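Local coordinates for C3-degrading proteinase (CppA protein) (Streptococcus pneumoniae, PDB 3E0R) that probably degrades complement component C3 as a streptococcal proteinase with two glyoxalase-clan regions, at residues I87-Y101 with Y107-I121. Residues are numbered along the deposited sequence; the frame is centred on the assembly and turned at random.
Sequences IEGILSKTDSIHRLY and YAFEIFSPEDDLILI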
loop_
_atom_site.group_PDB
_atom_site.type_symbol
_atom_site.label_atom_id
_atom_site.label_comp_id
_atom_site.label_asym_id
_atom_site.label_seq_id
_atom_site.Cartn_x
_atom_site.Cartn_y
_atom_site.Cartn_z
ATOM N N ILE A 87 -12.334 7.634 -11.281
ATOM C CA ILE A 87 -12.952 6.472 -10.578
ATOM C C ILE A 87 -14.175 5.902 -11.341
ATOM O O ILE A 87 -14.396 4.685 -11.397
ATOM C CB ILE A 87 -13.375 6.806 -9.110
ATOM C CG1 ILE A 87 -12.127 7.063 -8.246
ATOM C CG2 ILE A 87 -14.253 5.653 -8.472
ATOM C CD1 ILE A 87 -12.429 7.718 -6.939
ATOM N N GLU A 88 -14.956 6.803 -11.934
ATOM C CA GLU A 88 -16.126 6.433 -12.706
ATOM C C GLU A 88 -15.716 5.774 -14.019
ATOM O O GLU A 88 -16.462 4.954 -14.557
ATOM C CB GLU A 88 -17.018 7.661 -12.962
ATOM C CG GLU A 88 -17.407 8.426 -11.667
ATOM C CD GLU A 88 -18.553 9.442 -11.838
ATOM O OE1 GLU A 88 -18.961 9.789 -12.993
ATOM O OE2 GLU A 88 -19.044 9.913 -10.783
ATOM N N GLY A 89 -14.546 6.150 -14.538
ATOM C CA GLY A 89 -13.986 5.517 -15.722
ATOM C C GLY A 89 -13.645 4.061 -15.445
ATOM O O GLY A 89 -14.004 3.157 -16.223
ATOM N N ILE A 90 -12.943 3.849 -14.334
ATOM C CA ILE A 90 -12.616 2.510 -13.843
ATOM C C ILE A 90 -13.876 1.650 -13.683
ATOM O O ILE A 90 -13.922 0.528 -14.183
ATOM C CB ILE A 90 -11.845 2.549 -12.474
ATOM C CG1 ILE A 90 -10.487 3.240 -12.598
ATOM C CG2 ILE A 90 -11.609 1.142 -11.903
ATOM C CD1 ILE A 90 -9.960 3.594 -11.153
ATOM N N LEU A 91 -14.904 2.177 -13.013
ATOM C CA LEU A 91 -16.136 1.402 -12.764
ATOM C C LEU A 91 -16.899 1.075 -14.065
ATOM O O LEU A 91 -17.470 -0.012 -14.206
ATOM C CB LEU A 91 -17.008 2.135 -11.753
ATOM C CG LEU A 91 -16.444 2.100 -10.326
ATOM C CD1 LEU A 91 -17.090 3.181 -9.456
ATOM C CD2 LEU A 91 -16.562 0.688 -9.680
ATOM N N SER A 92 -16.846 1.995 -15.041
ATOM C CA SER A 92 -17.430 1.756 -16.364
ATOM C C SER A 92 -16.837 0.517 -17.039
ATOM O O SER A 92 -17.443 -0.028 -17.962
ATOM C CB SER A 92 -17.280 2.983 -17.291
ATOM O OG SER A 92 -15.958 3.123 -17.762
ATOM N N LYS A 93 -15.673 0.064 -16.578
ATOM C CA LYS A 93 -14.967 -1.044 -17.222
ATOM C C LYS A 93 -14.919 -2.363 -16.435
ATOM O O LYS A 93 -14.650 -3.408 -17.022
ATOM C CB LYS A 93 -13.533 -0.606 -17.595
ATOM C CG LYS A 93 -13.463 0.466 -18.675
ATOM C CD LYS A 93 -13.736 -0.101 -20.079
ATOM C CE LYS A 93 -13.958 1.007 -21.128
ATOM N NZ LYS A 93 -15.291 1.735 -21.007
ATOM N N THR A 94 -15.187 -2.330 -15.129
ATOM C CA THR A 94 -15.048 -3.532 -14.287
ATOM C C THR A 94 -16.391 -4.076 -13.825
ATOM O O THR A 94 -17.265 -3.327 -13.350
ATOM C CB THR A 94 -14.238 -3.272 -12.992
ATOM O OG1 THR A 94 -13.318 -2.208 -13.205
ATOM C CG2 THR A 94 -13.490 -4.533 -12.557
ATOM N N ASP A 95 -16.528 -5.395 -13.905
ATOM C CA ASP A 95 -17.715 -6.066 -13.383
ATOM C C ASP A 95 -17.635 -6.362 -11.867
ATOM O O ASP A 95 -18.675 -6.540 -11.244
ATOM C CB ASP A 95 -18.000 -7.347 -14.206
ATOM C CG ASP A 95 -18.260 -7.044 -15.699
ATOM O OD1 ASP A 95 -18.719 -5.919 -15.986
ATOM O OD2 ASP A 95 -18.008 -7.902 -16.593
ATOM N N SER A 96 -16.439 -6.340 -11.264
ATOM C CA SER A 96 -16.186 -7.123 -10.018
ATOM C C SER A 96 -15.860 -6.408 -8.701
ATOM O O SER A 96 -15.155 -6.969 -7.825
ATOM C CB SER A 96 -15.060 -8.138 -10.282
ATOM O OG SER A 96 -15.174 -9.246 -9.395
ATOM N N ILE A 97 -16.381 -5.203 -8.511
ATOM C CA ILE A 97 -16.088 -4.464 -7.276
ATOM C C ILE A 97 -16.691 -5.210 -6.058
ATOM O O ILE A 97 -17.595 -6.023 -6.199
ATOM C CB ILE A 97 -16.501 -2.972 -7.395
ATOM C CG1 ILE A 97 -18.022 -2.790 -7.259
ATOM C CG2 ILE A 97 -15.990 -2.403 -8.737
ATOM C CD1 ILE A 97 -18.459 -1.329 -7.291
ATOM N N HIS A 98 -16.132 -4.985 -4.870
ATOM C CA HIS A 98 -16.663 -5.609 -3.639
ATOM C C HIS A 98 -17.808 -4.769 -3.057
ATOM O O HIS A 98 -18.750 -5.317 -2.548
ATOM C CB HIS A 98 -15.564 -5.802 -2.583
ATOM C CG HIS A 98 -16.047 -6.443 -1.308
ATOM N ND1 HIS A 98 -16.369 -7.788 -1.218
ATOM C CD2 HIS A 98 -16.235 -5.930 -0.070
ATOM C CE1 HIS A 98 -16.749 -8.068 0.016
ATOM N NE2 HIS A 98 -16.686 -6.959 0.730
ATOM N N ARG A 99 -17.711 -3.440 -3.134
ATOM C CA ARG A 99 -18.688 -2.533 -2.507
ATOM C C ARG A 99 -18.532 -1.130 -3.059
ATOM O O ARG A 99 -17.399 -0.697 -3.343
ATOM C CB ARG A 99 -18.425 -2.499 -1.024
ATOM C CG ARG A 99 -19.599 -2.114 -0.198
ATOM C CD ARG A 99 -19.210 -2.243 1.286
ATOM N NE ARG A 99 -18.875 -3.611 1.663
ATOM C CZ ARG A 99 -19.753 -4.516 2.046
ATOM N NH1 ARG A 99 -21.041 -4.216 2.105
ATOM N NH2 ARG A 99 -19.342 -5.725 2.366
ATOM N N LEU A 100 -19.645 -0.430 -3.208
ATOM C CA LEU A 100 -19.695 0.886 -3.823
ATOM C C LEU A 100 -20.107 1.891 -2.781
ATOM O O LEU A 100 -20.952 1.607 -1.940
ATOM C CB LEU A 100 -20.698 0.888 -4.993
ATOM C CG LEU A 100 -20.862 2.088 -5.955
ATOM C CD1 LEU A 100 -19.553 2.540 -6.694
ATOM C CD2 LEU A 100 -21.965 1.742 -6.976
ATOM N N TYR A 101 -19.455 3.039 -2.808
ATOM C CA TYR A 101 -19.746 4.149 -1.911
ATOM C C TYR A 101 -19.936 5.403 -2.746
ATOM O O TYR A 101 -19.682 5.411 -3.944
ATOM C CB TYR A 101 -18.597 4.409 -0.930
ATOM C CG TYR A 101 -18.212 3.240 -0.059
ATOM C CD1 TYR A 101 -18.696 3.124 1.251
ATOM C CD2 TYR A 101 -17.340 2.265 -0.529
ATOM C CE1 TYR A 101 -18.339 2.047 2.045
ATOM C CE2 TYR A 101 -16.983 1.197 0.230
ATOM C CZ TYR A 101 -17.466 1.080 1.537
ATOM O OH TYR A 101 -17.068 0.003 2.322
ATOM N N TYR A 107 -17.983 9.045 -6.499
ATOM C CA TYR A 107 -18.072 7.657 -6.129
ATOM C C TYR A 107 -16.721 7.138 -5.552
ATOM O O TYR A 107 -15.640 7.782 -5.642
ATOM C CB TYR A 107 -18.608 6.815 -7.300
ATOM C CG TYR A 107 -20.043 7.196 -7.671
ATOM C CD1 TYR A 107 -21.161 6.628 -7.009
ATOM C CD2 TYR A 107 -20.293 8.176 -8.661
ATOM C CE1 TYR A 107 -22.501 7.006 -7.371
ATOM C CE2 TYR A 107 -21.611 8.558 -9.028
ATOM C CZ TYR A 107 -22.706 7.979 -8.378
ATOM O OH TYR A 107 -23.988 8.381 -8.748
ATOM N N ALA A 108 -16.826 6.014 -4.873
ATOM C CA ALA A 108 -15.653 5.354 -4.320
ATOM C C ALA A 108 -15.999 3.885 -4.314
ATOM O O ALA A 108 -17.181 3.518 -4.402
ATOM C CB ALA A 108 -15.383 5.849 -2.935
ATOM N N PHE A 109 -14.992 3.031 -4.245
ATOM C CA PHE A 109 -15.300 1.611 -4.103
ATOM C C PHE A 109 -14.237 0.847 -3.378
ATOM O O PHE A 109 -13.136 1.322 -3.212
ATOM C CB PHE A 109 -15.653 0.952 -5.474
ATOM C CG PHE A 109 -14.524 0.864 -6.407
ATOM C CD1 PHE A 109 -13.750 -0.292 -6.455
ATOM C CD2 PHE A 109 -14.202 1.950 -7.245
ATOM C CE1 PHE A 109 -12.669 -0.382 -7.305
ATOM C CE2 PHE A 109 -13.125 1.884 -8.100
ATOM C CZ PHE A 109 -12.349 0.699 -8.132
ATOM N N GLU A 110 -14.629 -0.335 -2.921
ATOM C CA GLU A 110 -13.725 -1.344 -2.443
ATOM C C GLU A 110 -13.717 -2.561 -3.381
ATOM O O GLU A 110 -14.676 -2.868 -4.019
ATOM C CB GLU A 110 -14.124 -1.782 -1.071
ATOM C CG GLU A 110 -13.665 -0.866 0.009
ATOM C CD GLU A 110 -14.266 -1.239 1.336
ATOM O OE1 GLU A 110 -15.400 -1.739 1.319
ATOM O OE2 GLU A 110 -13.620 -1.036 2.375
ATOM N N ILE A 111 -12.561 -3.198 -3.455
ATOM C CA ILE A 111 -12.320 -4.375 -4.249
ATOM C C ILE A 111 -11.179 -5.168 -3.560
ATOM O O ILE A 111 -10.311 -4.567 -2.964
ATOM C CB ILE A 111 -11.980 -3.943 -5.679
ATOM C CG1 ILE A 111 -12.114 -5.115 -6.646
ATOM C CG2 ILE A 111 -10.601 -3.321 -5.756
ATOM C CD1 ILE A 111 -12.101 -4.687 -8.090
ATOM N N PHE A 112 -11.222 -6.501 -3.615
ATOM C CA PHE A 112 -10.147 -7.367 -3.159
ATOM C C PHE A 112 -9.144 -7.676 -4.306
ATOM O O PHE A 112 -9.485 -7.894 -5.489
ATOM C CB PHE A 112 -10.703 -8.678 -2.576
ATOM C CG PHE A 112 -11.239 -8.562 -1.131
ATOM C CD1 PHE A 112 -10.387 -8.652 -0.036
ATOM C CD2 PHE A 112 -12.596 -8.401 -0.871
ATOM C CE1 PHE A 112 -10.893 -8.551 1.296
ATOM C CE2 PHE A 112 -13.077 -8.308 0.448
ATOM C CZ PHE A 112 -12.230 -8.377 1.515
ATOM N N SER A 113 -7.883 -7.686 -3.936
ATOM C CA SER A 113 -6.827 -8.043 -4.842
ATOM C C SER A 113 -6.704 -9.593 -4.837
ATOM O O SER A 113 -7.233 -10.267 -3.933
ATOM C CB SER A 113 -5.521 -7.414 -4.349
ATOM O OG SER A 113 -4.884 -8.319 -3.470
ATOM N N PRO A 114 -5.965 -10.146 -5.817
ATOM C CA PRO A 114 -5.656 -11.576 -5.884
ATOM C C PRO A 114 -5.060 -12.154 -4.586
ATOM O O PRO A 114 -5.135 -13.363 -4.393
ATOM C CB PRO A 114 -4.611 -11.665 -7.004
ATOM C CG PRO A 114 -4.732 -10.446 -7.774
ATOM C CD PRO A 114 -5.321 -9.392 -6.917
ATOM N N GLU A 115 -4.452 -11.322 -3.723
ATOM C CA GLU A 115 -3.905 -11.825 -2.441
ATOM C C GLU A 115 -4.800 -11.460 -1.250
ATOM O O GLU A 115 -4.394 -11.569 -0.072
ATOM C CB GLU A 115 -2.491 -11.309 -2.217
ATOM C CG GLU A 115 -1.582 -11.400 -3.389
ATOM C CD GLU A 115 -1.343 -12.783 -3.881
ATOM O OE1 GLU A 115 -1.375 -13.784 -3.091
ATOM O OE2 GLU A 115 -1.090 -12.865 -5.099
ATOM N N ASP A 116 -5.998 -10.989 -1.607
ATOM C CA ASP A 116 -7.117 -10.648 -0.699
ATOM C C ASP A 116 -6.809 -9.422 0.130
ATOM O O ASP A 116 -7.247 -9.289 1.262
ATOM C CB ASP A 116 -7.500 -11.813 0.229
ATOM C CG ASP A 116 -7.824 -13.061 -0.514
ATOM O OD1 ASP A 116 -8.827 -13.042 -1.271
ATOM O OD2 ASP A 116 -7.067 -14.050 -0.334
ATOM N N ASP A 117 -6.037 -8.529 -0.439
ATOM C CA ASP A 117 -5.818 -7.243 0.157
ATOM C C ASP A 117 -7.030 -6.419 -0.229
ATOM O O ASP A 117 -7.450 -6.421 -1.383
ATOM C CB ASP A 117 -4.524 -6.666 -0.396
ATOM C CG ASP A 117 -3.281 -7.425 0.101
ATOM O OD1 ASP A 117 -3.264 -7.742 1.326
ATOM O OD2 ASP A 117 -2.310 -7.668 -0.722
ATOM N N LEU A 118 -7.624 -5.739 0.749
ATOM C CA LEU A 118 -8.781 -4.870 0.506
ATOM C C LEU A 118 -8.291 -3.480 0.177
ATOM O O LEU A 118 -7.530 -2.880 0.937
ATOM C CB LEU A 118 -9.676 -4.844 1.740
ATOM C CG LEU A 118 -11.036 -4.139 1.721
ATOM C CD1 LEU A 118 -11.992 -4.544 0.572
ATOM C CD2 LEU A 118 -11.704 -4.447 3.017
ATOM N N ILE A 119 -8.733 -2.978 -0.981
ATOM C CA ILE A 119 -8.315 -1.681 -1.513
ATOM C C ILE A 119 -9.528 -0.791 -1.579
ATOM O O ILE A 119 -10.572 -1.222 -2.044
ATOM C CB ILE A 119 -7.656 -1.762 -2.945
ATOM C CG1 ILE A 119 -6.281 -2.472 -3.000
ATOM C CG2 ILE A 119 -7.300 -0.356 -3.457
ATOM C CD1 ILE A 119 -6.111 -3.798 -2.346
ATOM N N LEU A 120 -9.394 0.424 -1.052
ATOM C CA LEU A 120 -10.381 1.470 -1.177
ATOM C C LEU A 120 -9.851 2.475 -2.175
ATOM O O LEU A 120 -8.761 2.987 -1.996
ATOM C CB LEU A 120 -10.641 2.163 0.181
ATOM C CG LEU A 120 -11.546 3.437 0.173
ATOM C CD1 LEU A 120 -13.000 3.074 -0.259
ATOM C CD2 LEU A 120 -11.577 4.140 1.476
ATOM N N ILE A 121 -10.602 2.730 -3.248
ATOM C CA ILE A 121 -10.281 3.819 -4.182
ATOM C C ILE A 121 -11.332 4.899 -4.050
ATOM O O ILE A 121 -12.516 4.625 -4.224
ATOM C CB ILE A 121 -10.238 3.369 -5.660
ATOM C CG1 ILE A 121 -9.358 2.116 -5.784
ATOM C CG2 ILE A 121 -9.713 4.522 -6.584
ATOM C CD1 ILE A 121 -8.402 2.187 -6.995
HETATM O O HOH W 1 -13.747 -7.714 -4.732
#
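Tyr101 OH donates to Glu110 OE1 at 2.6 Å, striking the carboxylate from above its plane, while that oxygen lies in the plane of the tyrosine ring, at its edge. The same carboxylate has a second partner, Arg76 on OE2; Arg99 NE lies 4.0 Å from Glu110 OE1, a long salt bridge, and Arg99 NH1 pairs with Glu132. On the opposite face of the sheet, Leu91 CD2 sits over the Phe109 ring in a CH-pi contact, 3.9 Å from its centroid. Ile87 CG2 meets that ring at its edge, and Ile90 and Ile97 add methyls. Phe109 chi1 of 68° sets CG between backbone N and carbonyl carbon, bringing the ring under the helix. Further along, the edge of Phe112 meets the His98 face, planes 84° apart.

Behind these groups, strands 99-101 and 107-112 form an antiparallel hairpin, their directions 159° apart. At the classic beta bulge where His98 and Arg99 both face Glu110, His98 N (2.7 Å) and Arg99 N (3.2 Å) donate to Glu110 O from one face of its plane. The packing round Phe109 between helix 87-91 and the hairpin is apolar, whereas the other face carries a carboxylate gripped on both oxygens, which would probably favour its ionised form.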